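Glycosyl hydrolase (Rhizobium leguminosarum bv. trifolii, PDB 5NDX) probably hydrolyses the O-glycosidic bonds of alpha-L-iduronides, as a bacterial counterpart of human alpha-L-iduronidase. Local coordinates at residues A315-W320 with F326-S331; L42-G47 with F358-K363; R186-I191 with L243-Y248. The protein carries 2 engineered substitutions. One frame throughout, in Å; residues are numbered along the deposited sequence.

Interaction 1: residues A315-W320 with F326-S331; sequences AFIGGW and FAYFGS
Trp320 packs on Ala327 where the chain leaving the eighth strand of the TIM barrel, 307-310, meets strand 326-330, half of a two-stranded antiparallel sheet. This end is the tightly packed part. The Ala327 methyl sits over the middle of the indole, with CB 3.6 Å from the centroid of the six-membered ring, a CH-pi contact. Phe329 adds an oblique approach, its CZ 3.6 Å from Trp320 NE1. Trp456 stacks on Trp320 and meets Phe329 edge-to-face.

Toward the partly exposed Gly318 the contact loosens. The touching parts, CA 317 to 320 and CA 326 to 329, run 85° apart, and the backbones share one direct hydrogen bond, from Tyr328 N to Gly318 O (3.0 Å, 161° at the hydrogen). Ile317 CG2 touches Tyr328 CB at 4.1 Å; CG of that tyrosine lies anti to its backbone N (chi1 168°), which leads the phenol away from 315-320, its OH to Arg332 N. Water 2 accepts from Gly318 N at 2.9 Å and donates to Phe326 O at 2.7 Å; this and a bond from Thr324 OG1 offset the carbonyl's 3.2 Å approach to another acceptor, Gly318 O. Phe316, whose side chain touches the bound glycoside, is bridged in the reverse sense: water 1 donates to Phe316 O at 2.6 Å, accepts from Phe326 N, and lies in plane at the edge of the Phe326 ring.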
loop_
_atom_site.group_PDB
_atom_site.type_symbol
_atom_site.label_atom_id
_atom_site.label_comp_id
_atom_site.label_asym_id
_atom_site.label_seq_id
_atom_site.Cartn_x
_atom_site.Cartn_y
_atom_site.Cartn_z
ATOM N N ALA A 315 -2.514 1.060 -7.317
ATOM C CA ALA A 315 -3.524 2.089 -7.048
ATOM C C ALA A 315 -4.148 2.674 -8.302
ATOM O O ALA A 315 -4.769 3.723 -8.247
ATOM C CB ALA A 315 -2.954 3.176 -6.123
ATOM N N PHE A 316 -3.965 2.004 -9.434
ATOM C CA PHE A 316 -4.639 2.320 -10.699
ATOM C C PHE A 316 -6.120 2.172 -10.447
ATOM O O PHE A 316 -6.536 1.498 -9.468
ATOM C CB PHE A 316 -4.223 1.376 -11.833
ATOM C CG PHE A 316 -2.813 1.550 -12.264
ATOM C CD1 PHE A 316 -2.489 2.481 -13.226
ATOM C CD2 PHE A 316 -1.779 0.780 -11.694
ATOM C CE1 PHE A 316 -1.165 2.661 -13.621
ATOM C CE2 PHE A 316 -0.451 0.957 -12.103
ATOM C CZ PHE A 316 -0.140 1.902 -13.053
ATOM N N ILE A 317 -6.913 2.868 -11.265
ATOM C CA ILE A 317 -8.380 2.820 -11.180
ATOM C C ILE A 317 -8.899 1.841 -12.229
ATOM O O ILE A 317 -8.501 1.949 -13.343
ATOM C CB ILE A 317 -9.004 4.221 -11.440
ATOM C CG1 ILE A 317 -8.476 5.202 -10.409
ATOM C CG2 ILE A 317 -10.513 4.144 -11.360
ATOM C CD1 ILE A 317 -9.074 6.585 -10.483
ATOM N N GLY A 318 -9.768 0.897 -11.851
ATOM C CA GLY A 318 -10.301 -0.095 -12.774
ATOM C C GLY A 318 -11.155 -1.140 -12.085
ATOM O O GLY A 318 -11.679 -0.920 -10.992
ATOM N N GLY A 319 -11.323 -2.271 -12.760
ATOM C CA GLY A 319 -12.296 -3.282 -12.359
ATOM C C GLY A 319 -11.762 -4.371 -11.450
ATOM O O GLY A 319 -10.594 -4.357 -11.007
ATOM N N TRP A 320 -12.622 -5.325 -11.179
ATOM C CA TRP A 320 -12.308 -6.451 -10.272
ATOM C C TRP A 320 -11.062 -7.238 -10.652
ATOM O O TRP A 320 -10.293 -7.676 -9.761
ATOM C CB TRP A 320 -13.491 -7.392 -10.204
ATOM C CG TRP A 320 -14.720 -6.883 -9.482
ATOM C CD1 TRP A 320 -15.890 -6.467 -10.050
ATOM C CD2 TRP A 320 -14.921 -6.831 -8.072
ATOM N NE1 TRP A 320 -16.783 -6.119 -9.080
ATOM C CE2 TRP A 320 -16.219 -6.341 -7.856
ATOM C CE3 TRP A 320 -14.116 -7.095 -6.977
ATOM C CZ2 TRP A 320 -16.751 -6.151 -6.571
ATOM C CZ3 TRP A 320 -14.644 -6.909 -5.708
ATOM C CH2 TRP A 320 -15.965 -6.450 -5.525
ATOM N N PHE A 326 -9.215 -0.994 -5.674
ATOM C CA PHE A 326 -10.681 -0.881 -5.620
ATOM C C PHE A 326 -11.275 -1.382 -6.920
ATOM O O PHE A 326 -10.638 -1.264 -7.952
ATOM C CB PHE A 326 -11.152 0.566 -5.435
ATOM C CG PHE A 326 -10.640 1.226 -4.176
ATOM C CD1 PHE A 326 -9.435 1.863 -4.186
ATOM C CD2 PHE A 326 -11.383 1.203 -3.016
ATOM C CE1 PHE A 326 -8.943 2.467 -3.051
ATOM C CE2 PHE A 326 -10.886 1.775 -1.845
ATOM C CZ PHE A 326 -9.669 2.411 -1.874
ATOM N N ALA A 327 -12.491 -1.915 -6.834
ATOM C CA ALA A 327 -13.340 -2.133 -7.987
ATOM C C ALA A 327 -14.225 -0.888 -8.199
ATOM O O ALA A 327 -14.999 -0.490 -7.335
ATOM C CB ALA A 327 -14.180 -3.374 -7.770
ATOM N N TYR A 328 -14.037 -0.249 -9.333
ATOM C CA TYR A 328 -14.728 0.969 -9.724
ATOM C C TYR A 328 -16.029 0.553 -10.433
ATOM O O TYR A 328 -16.009 -0.256 -11.341
ATOM C CB TYR A 328 -13.815 1.790 -10.678
ATOM C CG TYR A 328 -14.519 2.921 -11.364
ATOM C CD1 TYR A 328 -14.723 4.151 -10.719
ATOM C CD2 TYR A 328 -15.014 2.761 -12.656
ATOM C CE1 TYR A 328 -15.417 5.188 -11.339
ATOM C CE2 TYR A 328 -15.705 3.796 -13.294
ATOM C CZ TYR A 328 -15.913 5.002 -12.648
ATOM O OH TYR A 328 -16.649 5.995 -13.291
ATOM N N PHE A 329 -17.146 1.073 -9.956
ATOM C CA PHE A 329 -18.436 0.973 -10.611
ATOM C C PHE A 329 -18.826 2.370 -11.058
ATOM O O PHE A 329 -18.880 3.302 -10.244
ATOM C CB PHE A 329 -19.497 0.531 -9.622
ATOM C CG PHE A 329 -19.386 -0.888 -9.211
ATOM C CD1 PHE A 329 -18.523 -1.269 -8.182
ATOM C CD2 PHE A 329 -20.141 -1.835 -9.844
ATOM C CE1 PHE A 329 -18.430 -2.593 -7.798
ATOM C CE2 PHE A 329 -20.058 -3.152 -9.470
ATOM C CZ PHE A 329 -19.209 -3.526 -8.421
ATOM N N GLY A 330 -19.102 2.513 -12.340
ATOM C CA GLY A 330 -19.497 3.797 -12.951
ATOM C C GLY A 330 -19.176 3.767 -14.451
ATOM O O GLY A 330 -18.731 2.742 -14.954
ATOM N N SER A 331 -19.348 4.902 -15.120
ATOM C CA SER A 331 -19.324 4.970 -16.587
ATOM C C SER A 331 -17.963 5.317 -17.148
ATOM O O SER A 331 -17.738 5.063 -18.311
ATOM C CB SER A 331 -20.339 5.991 -17.096
ATOM O OG SER A 331 -20.076 7.258 -16.495
HETATM O O HOH W 1 -8.224 1.464 -7.497
HETATM O O HOH W 2 -10.403 1.214 -8.991
#

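Interaction 2: residues L42-G47 with F358-K363; sequences LAYIGG and FDIIKK
The CA atoms of Tyr44 and Lys362 come closest across the two segments, yet are 8.9 Å apart, so the last turn of helix 36-45 meets strand 358-362 through side chains and one water, with no direct backbone contact. The helix follows the first strand of the barrel, and the strand is the partner of 326-330 in the two-stranded sheet that packs against this helix. Strand alternation sets which residues take part: Ile360 and Lys362 point toward the helix, and Ile361 points away.

Tyr44 spans the distance. Its CE2 meets Ile360 CD1 at 4.0 Å and its CD1 meets Lys362 CD at 3.8 Å, both approaching the ring obliquely. Ile360 reaches it because CG1 lies between the backbone N and the carbonyl carbon (chi1 51°) and the chain extends straight to CD1. Phe326 brings a third hydrophobic group. Tyr44 OH donates to water 3 at 2.9 Å, which donates to Ile360 O at 2.7 Å.

Lys362 lays its CD methylene beside the ring while NZ forms salt bridges with Glu370 and Glu491. Apolar packing carries this buried contact; the water satisfies hydroxyl and strand carbonyl, and Gln40 NE2 adds a weak hydrogen bond to Tyr44 OH.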
loop_
_atom_site.group_PDB
_atom_site.type_symbol
_atom_site.label_atom_id
_atom_site.label_comp_id
_atom_site.label_asym_id
_atom_site.label_seq_id
_atom_site.Cartn_x
_atom_site.Cartn_y
_atom_site.Cartn_z
ATOM N N LEU A 42 -7.802 8.181 -1.722
ATOM C CA LEU A 42 -6.740 8.598 -0.816
ATOM C C LEU A 42 -7.136 8.603 0.661
ATOM O O LEU A 42 -6.280 8.460 1.504
ATOM C CB LEU A 42 -6.165 9.957 -1.208
ATOM C CG LEU A 42 -5.451 10.009 -2.534
ATOM C CD1 LEU A 42 -5.008 11.423 -2.845
ATOM C CD2 LEU A 42 -4.274 9.089 -2.567
ATOM N N ALA A 43 -8.412 8.790 0.958
ATOM C CA ALA A 43 -8.920 8.646 2.316
ATOM C C ALA A 43 -8.744 7.223 2.804
ATOM O O ALA A 43 -8.314 7.012 3.938
ATOM C CB ALA A 43 -10.396 9.014 2.351
ATOM N N TYR A 44 -9.101 6.225 1.966
ATOM C CA TYR A 44 -8.861 4.828 2.397
ATOM C C TYR A 44 -7.384 4.515 2.479
ATOM O O TYR A 44 -6.952 3.870 3.431
ATOM C CB TYR A 44 -9.458 3.805 1.469
ATOM C CG TYR A 44 -10.911 3.885 1.225
ATOM C CD1 TYR A 44 -11.852 3.214 2.018
ATOM C CD2 TYR A 44 -11.365 4.634 0.162
ATOM C CE1 TYR A 44 -13.203 3.262 1.691
ATOM C CE2 TYR A 44 -12.690 4.723 -0.115
ATOM C CZ TYR A 44 -13.606 4.047 0.635
ATOM O OH TYR A 44 -14.906 4.242 0.199
ATOM N N ILE A 45 -6.604 4.999 1.501
ATOM C CA ILE A 45 -5.169 4.707 1.428
ATOM C C ILE A 45 -4.405 5.340 2.606
ATOM O O ILE A 45 -3.532 4.709 3.186
ATOM C CB ILE A 45 -4.579 5.156 0.102
ATOM C CG1 ILE A 45 -5.165 4.322 -1.031
ATOM C CG2 ILE A 45 -3.060 5.047 0.101
ATOM C CD1 ILE A 45 -4.983 4.974 -2.401
ATOM N N GLY A 46 -4.784 6.549 3.002
ATOM C CA GLY A 46 -4.173 7.197 4.165
ATOM C C GLY A 46 -4.711 6.772 5.515
ATOM O O GLY A 46 -4.270 7.275 6.521
ATOM N N GLY A 47 -5.728 5.954 5.542
ATOM C CA GLY A 47 -6.346 5.527 6.786
ATOM C C GLY A 47 -5.915 4.211 7.411
ATOM O O GLY A 47 -6.532 3.805 8.379
ATOM N N PHE A 358 -20.155 7.427 -9.043
ATOM C CA PHE A 358 -19.381 6.188 -8.946
ATOM C C PHE A 358 -19.438 5.651 -7.559
ATOM O O PHE A 358 -19.702 6.391 -6.611
ATOM C CB PHE A 358 -17.890 6.374 -9.352
ATOM C CG PHE A 358 -17.101 7.202 -8.371
ATOM C CD1 PHE A 358 -17.187 8.601 -8.388
ATOM C CD2 PHE A 358 -16.314 6.602 -7.395
ATOM C CE1 PHE A 358 -16.509 9.364 -7.442
ATOM C CE2 PHE A 358 -15.647 7.356 -6.467
ATOM C CZ PHE A 358 -15.731 8.737 -6.492
ATOM N N ASP A 359 -19.167 4.357 -7.464
ATOM C CA ASP A 359 -18.915 3.675 -6.227
ATOM C C ASP A 359 -17.639 2.863 -6.402
ATOM O O ASP A 359 -17.406 2.248 -7.470
ATOM C CB ASP A 359 -20.092 2.789 -5.862
ATOM C CG ASP A 359 -21.254 3.574 -5.259
ATOM O OD1 ASP A 359 -21.168 3.916 -4.072
ATOM O OD2 ASP A 359 -22.245 3.849 -5.973
ATOM N N ILE A 360 -16.856 2.819 -5.334
ATOM C CA ILE A 360 -15.684 1.966 -5.272
ATOM C C ILE A 360 -15.774 1.026 -4.082
ATOM O O ILE A 360 -16.196 1.409 -2.987
ATOM C CB ILE A 360 -14.352 2.737 -5.211
ATOM C CG1 ILE A 360 -14.336 3.799 -4.121
ATOM C CG2 ILE A 360 -14.086 3.316 -6.579
ATOM C CD1 ILE A 360 -13.029 4.559 -4.048
ATOM N N ILE A 361 -15.384 -0.227 -4.345
ATOM C CA ILE A 361 -15.361 -1.256 -3.374
ATOM C C ILE A 361 -13.912 -1.752 -3.177
ATOM O O ILE A 361 -13.215 -2.036 -4.141
ATOM C CB ILE A 361 -16.273 -2.399 -3.818
ATOM C CG1 ILE A 361 -17.728 -1.955 -3.951
ATOM C CG2 ILE A 361 -16.196 -3.555 -2.856
ATOM C CD1 ILE A 361 -18.410 -1.500 -2.661
ATOM N N LYS A 362 -13.470 -1.833 -1.941
ATOM C CA LYS A 362 -12.136 -2.377 -1.579
ATOM C C LYS A 362 -11.895 -3.792 -1.962
ATOM O O LYS A 362 -12.711 -4.661 -1.733
ATOM C CB LYS A 362 -11.904 -2.311 -0.064
ATOM C CG LYS A 362 -11.609 -0.944 0.385
ATOM C CD LYS A 362 -11.681 -0.587 1.894
ATOM C CE LYS A 362 -11.276 -1.601 2.882
ATOM N NZ LYS A 362 -11.157 -0.968 4.277
ATOM N N LYS A 363 -10.708 -4.021 -2.473
ATOM C CA LYS A 363 -10.275 -5.333 -2.927
ATOM C C LYS A 363 -9.109 -5.840 -2.059
ATOM O O LYS A 363 -8.555 -5.066 -1.255
ATOM C CB LYS A 363 -9.834 -5.219 -4.391
ATOM C CG LYS A 363 -10.993 -5.086 -5.362
ATOM C CD LYS A 363 -10.522 -4.713 -6.768
ATOM C CE LYS A 363 -9.690 -5.809 -7.426
ATOM N NZ LYS A 363 -9.133 -5.264 -8.670
HETATM O O HOH W 3 -16.428 1.829 -0.285
#

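Interaction 3: residues R186-I191 with L243-Y248. With 8U8 ((2~{R},3~{S},4~{S},5~{R},6~{S})-6-(4-methyl-2-oxidanylidene-chromen-7-yl)oxy-3,4,5-tris(oxidanyl)oxane-2-carboxylic acid), chain M.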
loop_
_atom_site.group_PDB
_atom_site.type_symbol
_atom_site.label_atom_id
_atom_site.label_comp_id
_atom_site.label_asym_id
_atom_site.label_seq_id
_atom_site.Cartn_x
_atom_site.Cartn_y
_atom_site.Cartn_z
ATOM N N ARG A 186 14.278 -3.801 -16.464
ATOM C CA ARG A 186 14.921 -5.041 -16.827
ATOM C C ARG A 186 16.206 -5.264 -16.076
ATOM O O ARG A 186 17.043 -4.360 -15.948
ATOM C CB ARG A 186 15.156 -5.068 -18.342
ATOM C CG ARG A 186 13.826 -5.211 -19.085
ATOM C CD ARG A 186 13.971 -5.033 -20.587
ATOM N NE ARG A 186 14.562 -3.729 -20.842
ATOM C CZ ARG A 186 15.088 -3.329 -22.000
ATOM N NH1 ARG A 186 15.078 -4.122 -23.076
ATOM N NH2 ARG A 186 15.616 -2.106 -22.086
ATOM N N THR A 187 16.363 -6.487 -15.592
ATOM C CA THR A 187 17.449 -6.850 -14.717
ATOM C C THR A 187 18.804 -6.595 -15.413
ATOM O O THR A 187 19.059 -7.100 -16.522
ATOM C CB THR A 187 17.281 -8.298 -14.316
ATOM O OG1 THR A 187 15.951 -8.483 -13.806
ATOM C CG2 THR A 187 18.303 -8.710 -13.272
ATOM N N LEU A 188 19.624 -5.761 -14.787
ATOM C CA LEU A 188 20.952 -5.446 -15.275
ATOM C C LEU A 188 20.948 -4.868 -16.691
ATOM O O LEU A 188 21.873 -5.094 -17.459
ATOM C CB LEU A 188 21.878 -6.671 -15.172
ATOM C CG LEU A 188 22.186 -7.167 -13.752
ATOM C CD1 LEU A 188 23.162 -8.341 -13.768
ATOM C CD2 LEU A 188 22.741 -6.058 -12.875
ATOM N N SER A 189 19.948 -4.051 -17.007
ATOM C CA SER A 189 19.902 -3.371 -18.294
ATOM C C SER A 189 21.086 -2.405 -18.494
ATOM O O SER A 189 21.810 -2.084 -17.521
ATOM C CB SER A 189 18.593 -2.597 -18.425
ATOM O OG SER A 189 18.558 -1.524 -17.506
ATOM N N PRO A 190 21.289 -1.949 -19.754
ATOM C CA PRO A 190 22.349 -1.011 -20.056
ATOM C C PRO A 190 22.291 0.270 -19.248
ATOM O O PRO A 190 23.316 0.683 -18.699
ATOM C CB PRO A 190 22.135 -0.728 -21.549
ATOM C CG PRO A 190 21.703 -2.038 -22.079
ATOM C CD PRO A 190 20.747 -2.540 -21.004
ATOM N N ILE A 191 21.102 0.878 -19.170
ATOM C CA ILE A 191 20.892 2.030 -18.332
ATOM C C ILE A 191 21.300 1.768 -16.870
ATOM O O ILE A 191 21.911 2.605 -16.245
ATOM C CB ILE A 191 19.421 2.498 -18.368
ATOM C CG1 ILE A 191 19.118 3.201 -19.696
ATOM C CG2 ILE A 191 19.150 3.507 -17.245
ATOM C CD1 ILE A 191 19.750 4.601 -19.816
ATOM N N LEU A 243 18.888 -10.388 -5.685
ATOM C CA LEU A 243 20.170 -10.835 -5.162
ATOM C C LEU A 243 21.236 -10.940 -6.272
ATOM O O LEU A 243 22.403 -10.706 -6.000
ATOM C CB LEU A 243 20.035 -12.153 -4.408
ATOM C CG LEU A 243 19.274 -12.087 -3.083
ATOM C CD1 LEU A 243 19.175 -13.478 -2.480
ATOM C CD2 LEU A 243 19.931 -11.134 -2.115
ATOM N N LEU A 244 20.817 -11.247 -7.502
ATOM C CA LEU A 244 21.709 -11.218 -8.661
ATOM C C LEU A 244 22.219 -9.814 -8.872
ATOM O O LEU A 244 23.382 -9.612 -9.171
ATOM C CB LEU A 244 20.980 -11.665 -9.925
ATOM C CG LEU A 244 21.833 -12.035 -11.120
ATOM C CD1 LEU A 244 22.565 -13.336 -10.816
ATOM C CD2 LEU A 244 20.939 -12.241 -12.340
ATOM N N VAL A 245 21.340 -8.837 -8.745
ATOM C CA VAL A 245 21.736 -7.417 -8.922
ATOM C C VAL A 245 22.713 -7.032 -7.817
ATOM O O VAL A 245 23.758 -6.400 -8.053
ATOM C CB VAL A 245 20.510 -6.474 -8.946
ATOM C CG1 VAL A 245 20.905 -5.003 -8.971
ATOM C CG2 VAL A 245 19.622 -6.800 -10.133
ATOM N N VAL A 246 22.395 -7.423 -6.611
ATOM C CA VAL A 246 23.305 -7.178 -5.501
ATOM C C VAL A 246 24.691 -7.847 -5.776
ATOM O O VAL A 246 25.713 -7.212 -5.578
ATOM C CB VAL A 246 22.684 -7.619 -4.157
ATOM C CG1 VAL A 246 23.706 -7.565 -3.020
ATOM C CG2 VAL A 246 21.498 -6.723 -3.797
ATOM N N ASP A 247 24.721 -9.089 -6.252
ATOM C CA ASP A 247 25.987 -9.748 -6.616
ATOM C C ASP A 247 26.785 -8.972 -7.668
ATOM O O ASP A 247 27.994 -8.876 -7.569
ATOM C CB ASP A 247 25.769 -11.167 -7.154
ATOM C CG ASP A 247 25.348 -12.148 -6.083
ATOM O OD1 ASP A 247 25.616 -11.893 -4.892
ATOM O OD2 ASP A 247 24.742 -13.181 -6.443
ATOM N N TYR A 248 26.091 -8.437 -8.663
ATOM C CA TYR A 248 26.682 -7.593 -9.652
ATOM C C TYR A 248 27.330 -6.366 -9.012
ATOM O O TYR A 248 28.442 -5.989 -9.391
ATOM C CB TYR A 248 25.654 -7.195 -10.695
ATOM C CG TYR A 248 26.199 -6.260 -11.728
ATOM C CD1 TYR A 248 26.204 -4.879 -11.513
ATOM C CD2 TYR A 248 26.691 -6.750 -12.957
ATOM C CE1 TYR A 248 26.728 -4.000 -12.468
ATOM C CE2 TYR A 248 27.213 -5.880 -13.923
ATOM C CZ TYR A 248 27.247 -4.512 -13.673
ATOM O OH TYR A 248 27.734 -3.640 -14.642
HETATM C C15 8U8 M . 7.493 -1.645 -22.157
HETATM C C13 8U8 M . 8.116 -2.312 -21.078
HETATM C C14 8U8 M . 9.228 -3.116 -21.343
HETATM C C16 8U8 M . 9.898 -3.762 -20.300
HETATM O O9 8U8 M . 10.847 -4.477 -20.614
HETATM O O8 8U8 M . 9.472 -3.639 -18.992
HETATM C C11 8U8 M . 8.457 -2.768 -18.681
HETATM C C10 8U8 M . 8.138 -2.558 -17.336
HETATM C C12 8U8 M . 7.757 -2.104 -19.725
HETATM C C7 8U8 M . 6.746 -1.196 -19.355
HETATM C C8 8U8 M . 6.433 -0.985 -18.008
HETATM C C9 8U8 M . 7.114 -1.669 -16.987
HETATM O O2 8U8 M . 6.866 -1.467 -15.644
HETATM C C5 8U8 M . 5.573 -0.997 -15.096
HETATM O O1 8U8 M . 4.516 -1.774 -15.681
HETATM C C1 8U8 M . 3.228 -1.302 -15.578
HETATM C C6 8U8 M . 2.491 -2.494 -15.347
HETATM O O7 8U8 M . 1.318 -2.480 -15.703
HETATM O O6 8U8 M . 3.088 -3.401 -14.794
HETATM C C2 8U8 M . 2.908 -0.379 -14.362
HETATM O O5 8U8 M . 2.779 -1.195 -13.179
HETATM C C3 8U8 M . 3.958 0.801 -14.169
HETATM O O4 8U8 M . 3.349 2.018 -14.429
HETATM C C4 8U8 M . 5.216 0.610 -15.075
HETATM O O3 8U8 M . 6.277 1.532 -14.594
#
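One face of the Tyr248 ring carries the CD2 methyl of Leu188, 4.0 Å from the ring centroid and 26° off the normal, a CH-pi contact. The methyl is shifted toward the rim, where CD2 comes within 3.6 Å of Tyr248 CG; the same Leu188 CD2 lies 4.2 Å from Val245 CG2. The ring of His252 meets that of Tyr248 at about 45°. A second flat group, the guanidinium of Arg186, is approached obliquely by O9 of the bound coumarin glycoside.

Leu188 reaches helix 235-252 from a type II beta turn, Arg186 to Ser189, closed by Ser189 N bonding to Arg186 O at 3.1 Å. In the TIM barrel this turn joins strand 179-184 to helix 190-200, whose N-cap is Ser189. Thr187 holds CG2 anti to the backbone N (OG1 at chi1 -52°), which brings that methyl to 3.9 Å from Val245 CG2, while its OG1 bonds to Glu221. Cutting Leu188 back to an alanine removes both methyls and would probably leave the Tyr248 face uncovered on this side, its ring freer to turn, and a gap beside Val245. On the pocket side, the aliphatic part of Arg186 nears the ligand, CD lying 3.2 Å from O9.

How the interactions relate
Read from the N terminus, interaction 2 opens first, at 42-47 on the helix after the first barrel strand, and closes only at 358-363, more than 300 residues later. Within that span interaction 3 opens at 186-191 and closes at 243-248, tying the turn after the fifth strand to the helix after the sixth. Interaction 1 then opens at 315 and closes at once on strand 326-330. Interactions 3 and 1 follow in series, both enclosed by interaction 2, and none cross. Interactions 1 and 2 meet in the two-stranded sheet, where Phe329 N lies 2.8 Å from Asp359 O, a probable hydrogen bond. Interaction 3 stands apart, its centre about 34 Å from that of interaction 1.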